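Local coordinates for protein intradiol ring-cleavage dioxygenase (Streptomyces sp. SirexAA-E, PDB 4ILV) that probably cleaves catechol-type aromatic rings between their two hydroxylated carbons, using a bound iron(III) ion in a secreted enzyme that also carries a carbohydrate-binding module, at residues Val63-Lys77 against Pro174-Gln188. Sequence-based numbering, arbitrary orientation.
Sequences VPLTVSGYVFGRACK and PGREGTFDFVLDVAQ
Val71 and Leu184 meet methyl to methyl, CG1 of Val71 lying 3.7 Å from CD1 of Leu184; Val71 shares the buried face with Phe182, and Leu184 follows directly after strand 175-183. Strands 64-72 and 175-183 are the inner, parallel pair of a mixed four-stranded sheet, flanked by 113-119 and 168-172. The axes of 64-72 and 175-179 diverge by only 16°, and backbone bonds from Arg176 N to Pro64 O at one end and from Leu184 N to Phe72 O at the other bound a ladder with one break. With chi1 at 177°, the CG1 methyl of Val71 lies opposite the main-chain nitrogen and turns to Leu184, leaving CG2 for Phe182 CD1. Phe182 in turn receives CE2 of Phe180 over the centre of one ring face, 3.8 Å above its plane. Phe180 and Leu184 reach Leu147 and Leu143 of the other sheet, so this apolar side lies between the sheets.

The break is at Tyr70, whose N lies 3.9 Å from Phe180 O. Asp181 OD1 stands in for that carbonyl as the acceptor, 2.9 Å from Tyr70 N, met from above the carboxylate plane, while OD2 faces the edge of the Phe72 ring. With an alanine in place of Asp181, Tyr70 N would probably lose this acceptor, and the Phe72 edge its carboxylate neighbour.

The face carrying Thr66, Ser68 and Thr179 is more open to solvent: one water links Ser68 OG to Gly178 O, another Ser68 O to Thr179 OG1. Beyond the strands, Gln188 OE1 accepts from Ala75 N (2.8 Å, on a lone pair) and Lys77 N, and its NE2 donates to Lys77 O. Poorly ordered Arg74 places NE 2.7 Å from Asp185 OD2 in an exposed salt bridge. The chemistry thus divides: apolar contacts secure the inner face, whereas water and a side-chain amide supply polar links on the Ser68 face and in the turn after strand 64-72.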
loop_
_atom_site.group_PDB
_atom_site.type_symbol
_atom_site.label_atom_id
_atom_site.label_comp_id
_atom_site.label_asym_id
_atom_site.label_seq_id
_atom_site.Cartn_x
_atom_site.Cartn_y
_atom_site.Cartn_z
ATOM N N VAL A 63 3.663 -10.410 11.443
ATOM C CA VAL A 63 3.106 -11.401 10.541
ATOM C C VAL A 63 3.489 -11.065 9.098
ATOM O O VAL A 63 3.121 -10.002 8.588
ATOM C CB VAL A 63 1.571 -11.456 10.679
ATOM C CG1 VAL A 63 0.990 -12.453 9.693
ATOM C CG2 VAL A 63 1.173 -11.818 12.144
ATOM N N PRO A 64 4.258 -11.957 8.442
ATOM C CA PRO A 64 4.690 -11.692 7.063
ATOM C C PRO A 64 3.497 -11.384 6.167
ATOM O O PRO A 64 2.455 -12.035 6.280
ATOM C CB PRO A 64 5.335 -13.016 6.628
ATOM C CG PRO A 64 5.814 -13.630 7.917
ATOM C CD PRO A 64 4.801 -13.225 8.963
ATOM N N LEU A 65 3.665 -10.403 5.296
ATOM C CA LEU A 65 2.640 -10.003 4.360
ATOM C C LEU A 65 3.332 -9.612 3.069
ATOM O O LEU A 65 4.225 -8.766 3.078
ATOM C CB LEU A 65 1.863 -8.794 4.896
ATOM C CG LEU A 65 0.878 -8.136 3.908
ATOM C CD1 LEU A 65 -0.241 -9.127 3.594
ATOM C CD2 LEU A 65 0.315 -6.832 4.485
ATOM N N THR A 66 2.951 -10.252 1.966
ATOM C CA THR A 66 3.323 -9.750 0.639
ATOM C C THR A 66 2.054 -9.245 -0.047
ATOM O O THR A 66 1.041 -9.943 -0.089
ATOM C CB THR A 66 3.992 -10.816 -0.236
ATOM O OG1 THR A 66 5.275 -11.141 0.302
ATOM C CG2 THR A 66 4.186 -10.293 -1.671
ATOM N N VAL A 67 2.100 -8.010 -0.526
ATOM C CA VAL A 67 1.001 -7.428 -1.278
ATOM C C VAL A 67 1.446 -7.296 -2.745
ATOM O O VAL A 67 2.533 -6.778 -3.032
ATOM C CB VAL A 67 0.610 -6.043 -0.718
ATOM C CG1 VAL A 67 -0.564 -5.432 -1.506
ATOM C CG2 VAL A 67 0.284 -6.147 0.786
ATOM N N SER A 68 0.610 -7.755 -3.672
ATOM C CA SER A 68 0.954 -7.642 -5.092
ATOM C C SER A 68 -0.271 -7.354 -5.974
ATOM O O SER A 68 -1.410 -7.509 -5.545
ATOM C CB SER A 68 1.661 -8.906 -5.573
ATOM O OG SER A 68 0.764 -10.007 -5.571
ATOM N N GLY A 69 -0.020 -6.910 -7.205
ATOM C CA GLY A 69 -1.096 -6.611 -8.135
ATOM C C GLY A 69 -0.576 -5.871 -9.353
ATOM O O GLY A 69 0.605 -5.959 -9.685
ATOM N N TYR A 70 -1.452 -5.113 -10.002
ATOM C CA TYR A 70 -1.086 -4.372 -11.200
ATOM C C TYR A 70 -1.599 -2.945 -11.122
ATOM O O TYR A 70 -2.499 -2.638 -10.337
ATOM C CB TYR A 70 -1.680 -5.048 -12.447
ATOM C CG TYR A 70 -1.262 -6.488 -12.630
ATOM C CD1 TYR A 70 -0.194 -6.824 -13.453
ATOM C CD2 TYR A 70 -1.948 -7.517 -11.994
ATOM C CE1 TYR A 70 0.192 -8.148 -13.623
ATOM C CE2 TYR A 70 -1.574 -8.850 -12.166
ATOM C CZ TYR A 70 -0.505 -9.154 -12.976
ATOM O OH TYR A 70 -0.128 -10.469 -13.137
ATOM N N VAL A 71 -1.022 -2.072 -11.941
ATOM C CA VAL A 71 -1.556 -0.735 -12.109
ATOM C C VAL A 71 -2.144 -0.636 -13.522
ATOM O O VAL A 71 -1.425 -0.814 -14.500
ATOM C CB VAL A 71 -0.465 0.344 -11.921
ATOM C CG1 VAL A 71 -1.043 1.735 -12.165
ATOM C CG2 VAL A 71 0.173 0.246 -10.508
ATOM N N PHE A 72 -3.443 -0.361 -13.630
ATOM C CA PHE A 72 -4.072 -0.218 -14.947
ATOM C C PHE A 72 -4.400 1.236 -15.199
ATOM O O PHE A 72 -4.528 2.015 -14.256
ATOM C CB PHE A 72 -5.355 -1.047 -15.038
ATOM C CG PHE A 72 -5.129 -2.535 -14.943
ATOM C CD1 PHE A 72 -4.723 -3.264 -16.057
ATOM C CD2 PHE A 72 -5.312 -3.204 -13.738
ATOM C CE1 PHE A 72 -4.506 -4.641 -15.973
ATOM C CE2 PHE A 72 -5.107 -4.578 -13.638
ATOM C CZ PHE A 72 -4.704 -5.302 -14.753
ATOM N N GLY A 73 -4.523 1.597 -16.474
ATOM C CA GLY A 73 -5.022 2.900 -16.855
ATOM C C GLY A 73 -6.474 2.807 -17.278
ATOM O O GLY A 73 -7.132 1.808 -17.006
ATOM N N ARG A 74 -6.955 3.839 -17.968
ATOM C CA ARG A 74 -8.366 3.978 -18.327
ATOM C C ARG A 74 -8.912 2.874 -19.231
ATOM O O ARG A 74 -10.125 2.654 -19.277
ATOM C CB ARG A 74 -8.611 5.326 -19.022
ATOM C CG ARG A 74 -8.841 6.507 -18.091
ATOM C CD ARG A 74 -9.401 7.711 -18.855
ATOM N NE ARG A 74 -8.782 8.971 -18.435
ATOM C CZ ARG A 74 -9.158 10.177 -18.856
ATOM N NH1 ARG A 74 -10.174 10.304 -19.703
ATOM N NH2 ARG A 74 -8.527 11.262 -18.420
ATOM N N ALA A 75 -8.048 2.206 -19.982
ATOM C CA ALA A 75 -8.542 1.182 -20.899
ATOM C C ALA A 75 -8.274 -0.237 -20.408
ATOM O O ALA A 75 -8.260 -1.167 -21.211
ATOM C CB ALA A 75 -7.978 1.377 -22.282
ATOM N N CYS A 76 -8.059 -0.393 -19.099
ATOM C CA CYS A 76 -7.766 -1.699 -18.503
ATOM C C CYS A 76 -6.460 -2.287 -19.048
ATOM O O CYS A 76 -6.293 -3.501 -19.108
ATOM C CB CYS A 76 -8.921 -2.701 -18.740
ATOM S SG CYS A 76 -10.494 -2.371 -17.900
ATOM N N LYS A 77 -5.527 -1.434 -19.444
ATOM C CA LYS A 77 -4.248 -1.934 -19.906
ATOM C C LYS A 77 -3.176 -1.571 -18.888
ATOM O O LYS A 77 -3.248 -0.516 -18.262
ATOM C CB LYS A 77 -3.919 -1.375 -21.292
ATOM C CG LYS A 77 -4.729 -2.020 -22.407
ATOM C CD LYS A 77 -4.148 -1.724 -23.783
ATOM C CE LYS A 77 -4.842 -0.541 -24.449
ATOM N NZ LYS A 77 -4.324 -0.277 -25.825
ATOM N N PRO A 174 2.666 -19.145 7.726
ATOM C CA PRO A 174 2.595 -18.345 8.952
ATOM C C PRO A 174 2.234 -16.895 8.620
ATOM O O PRO A 174 1.989 -16.122 9.530
ATOM C CB PRO A 174 4.016 -18.442 9.505
ATOM C CG PRO A 174 4.868 -18.563 8.290
ATOM C CD PRO A 174 4.055 -19.361 7.286
ATOM N N GLY A 175 2.199 -16.539 7.335
ATOM C CA GLY A 175 1.903 -15.174 6.941
ATOM C C GLY A 175 0.694 -15.043 6.031
ATOM O O GLY A 175 -0.149 -15.939 5.968
ATOM N N ARG A 176 0.612 -13.910 5.336
ATOM C CA ARG A 176 -0.537 -13.595 4.489
ATOM C C ARG A 176 -0.133 -13.016 3.137
ATOM O O ARG A 176 0.948 -12.452 2.992
ATOM C CB ARG A 176 -1.465 -12.608 5.194
ATOM C CG ARG A 176 -2.020 -13.086 6.529
ATOM C CD ARG A 176 -2.871 -11.996 7.122
ATOM N NE ARG A 176 -2.825 -12.015 8.576
ATOM C CZ ARG A 176 -3.445 -11.129 9.353
ATOM N NH1 ARG A 176 -4.152 -10.138 8.805
ATOM N NH2 ARG A 176 -3.340 -11.225 10.674
ATOM N N GLU A 177 -1.048 -13.130 2.172
ATOM C CA GLU A 177 -0.869 -12.669 0.799
ATOM C C GLU A 177 -1.958 -11.676 0.448
ATOM O O GLU A 177 -3.138 -12.048 0.429
ATOM C CB GLU A 177 -1.099 -13.823 -0.176
ATOM C CG GLU A 177 0.056 -14.703 -0.444
ATOM C CD GLU A 177 -0.222 -15.634 -1.598
ATOM O OE1 GLU A 177 -1.297 -16.285 -1.626
ATOM O OE2 GLU A 177 0.621 -15.682 -2.510
ATOM N N GLY A 178 -1.571 -10.447 0.126
ATOM C CA GLY A 178 -2.523 -9.431 -0.288
ATOM C C GLY A 178 -2.549 -9.223 -1.796
ATOM O O GLY A 178 -1.510 -9.290 -2.462
ATOM N N THR A 179 -3.748 -8.953 -2.317
ATOM C CA THR A 179 -3.995 -8.721 -3.738
ATOM C C THR A 179 -4.795 -7.430 -3.916
ATOM O O THR A 179 -5.872 -7.263 -3.321
ATOM C CB THR A 179 -4.827 -9.871 -4.346
ATOM O OG1 THR A 179 -4.019 -11.049 -4.466
ATOM C CG2 THR A 179 -5.347 -9.493 -5.705
ATOM N N PHE A 180 -4.268 -6.521 -4.730
ATOM C CA PHE A 180 -4.935 -5.253 -5.005
ATOM C C PHE A 180 -4.467 -4.687 -6.333
ATOM O O PHE A 180 -3.270 -4.648 -6.603
ATOM C CB PHE A 180 -4.683 -4.224 -3.887
ATOM C CG PHE A 180 -5.476 -2.944 -4.057
ATOM C CD1 PHE A 180 -6.779 -2.847 -3.577
ATOM C CD2 PHE A 180 -4.923 -1.846 -4.712
ATOM C CE1 PHE A 180 -7.513 -1.676 -3.744
ATOM C CE2 PHE A 180 -5.646 -0.664 -4.878
ATOM C CZ PHE A 180 -6.942 -0.580 -4.400
ATOM N N ASP A 181 -5.415 -4.260 -7.165
ATOM C CA ASP A 181 -5.090 -3.592 -8.413
ATOM C C ASP A 181 -5.455 -2.109 -8.371
ATOM O O ASP A 181 -6.551 -1.744 -7.935
ATOM C CB ASP A 181 -5.825 -4.271 -9.592
ATOM C CG ASP A 181 -5.265 -5.653 -9.918
ATOM O OD1 ASP A 181 -4.126 -5.974 -9.492
ATOM O OD2 ASP A 181 -5.964 -6.433 -10.604
ATOM N N PHE A 182 -4.555 -1.260 -8.859
ATOM C CA PHE A 182 -4.844 0.166 -8.973
ATOM C C PHE A 182 -5.406 0.451 -10.363
ATOM O O PHE A 182 -4.999 -0.174 -11.347
ATOM C CB PHE A 182 -3.582 1.014 -8.795
ATOM C CG PHE A 182 -2.938 0.890 -7.435
ATOM C CD1 PHE A 182 -2.129 -0.192 -7.127
ATOM C CD2 PHE A 182 -3.115 1.881 -6.481
ATOM C CE1 PHE A 182 -1.518 -0.290 -5.876
ATOM C CE2 PHE A 182 -2.503 1.786 -5.224
ATOM C CZ PHE A 182 -1.713 0.700 -4.927
ATOM N N VAL A 183 -6.339 1.394 -10.436
ATOM C CA VAL A 183 -6.777 1.938 -11.718
ATOM C C VAL A 183 -6.608 3.452 -11.633
ATOM O O VAL A 183 -7.238 4.102 -10.801
ATOM C CB VAL A 183 -8.231 1.578 -12.006
ATOM C CG1 VAL A 183 -8.685 2.207 -13.329
ATOM C CG2 VAL A 183 -8.379 0.079 -12.071
ATOM N N LEU A 184 -5.713 3.995 -12.450
ATOM C CA LEU A 184 -5.430 5.419 -12.455
ATOM C C LEU A 184 -6.083 6.099 -13.653
ATOM O O LEU A 184 -6.228 5.496 -14.719
ATOM C CB LEU A 184 -3.925 5.659 -12.529
ATOM C CG LEU A 184 -3.069 4.974 -11.471
ATOM C CD1 LEU A 184 -1.605 5.329 -11.692
ATOM C CD2 LEU A 184 -3.531 5.370 -10.089
ATOM N N ASP A 185 -6.433 7.367 -13.476
ATOM C CA ASP A 185 -7.060 8.163 -14.524
ATOM C C ASP A 185 -6.030 8.583 -15.584
ATOM O O ASP A 185 -5.604 9.740 -15.640
ATOM C CB ASP A 185 -7.747 9.381 -13.905
ATOM C CG ASP A 185 -8.654 10.100 -14.877
ATOM O OD1 ASP A 185 -8.896 11.311 -14.674
ATOM O OD2 ASP A 185 -9.132 9.449 -15.834
ATOM N N VAL A 186 -5.641 7.618 -16.418
ATOM C CA VAL A 186 -4.646 7.805 -17.468
ATOM C C VAL A 186 -5.193 7.254 -18.777
ATOM O O VAL A 186 -5.426 6.052 -18.899
ATOM C CB VAL A 186 -3.338 7.059 -17.124
ATOM C CG1 VAL A 186 -2.365 7.099 -18.294
ATOM C CG2 VAL A 186 -2.715 7.627 -15.855
ATOM N N ALA A 187 -5.363 8.130 -19.766
ATOM C CA ALA A 187 -5.977 7.760 -21.042
ATOM C C ALA A 187 -5.166 6.735 -21.828
ATOM O O ALA A 187 -3.935 6.807 -21.887
ATOM C CB ALA A 187 -6.223 9.006 -21.885
ATOM N N GLN A 188 -5.872 5.770 -22.419
ATOM C CA GLN A 188 -5.239 4.704 -23.189
ATOM C C GLN A 188 -5.993 4.440 -24.500
ATOM O O GLN A 188 -5.494 3.753 -25.391
ATOM C CB GLN A 188 -5.154 3.418 -22.353
ATOM C CG GLN A 188 -4.340 3.518 -21.056
ATOM C CD GLN A 188 -4.283 2.188 -20.307
ATOM O OE1 GLN A 188 -5.307 1.668 -19.858
ATOM N NE2 GLN A 188 -3.087 1.621 -20.197
HETATM O O HOH W 1 0.869 -10.976 -3.030
HETATM O O HOH W 2 -2.348 -10.195 -6.653
#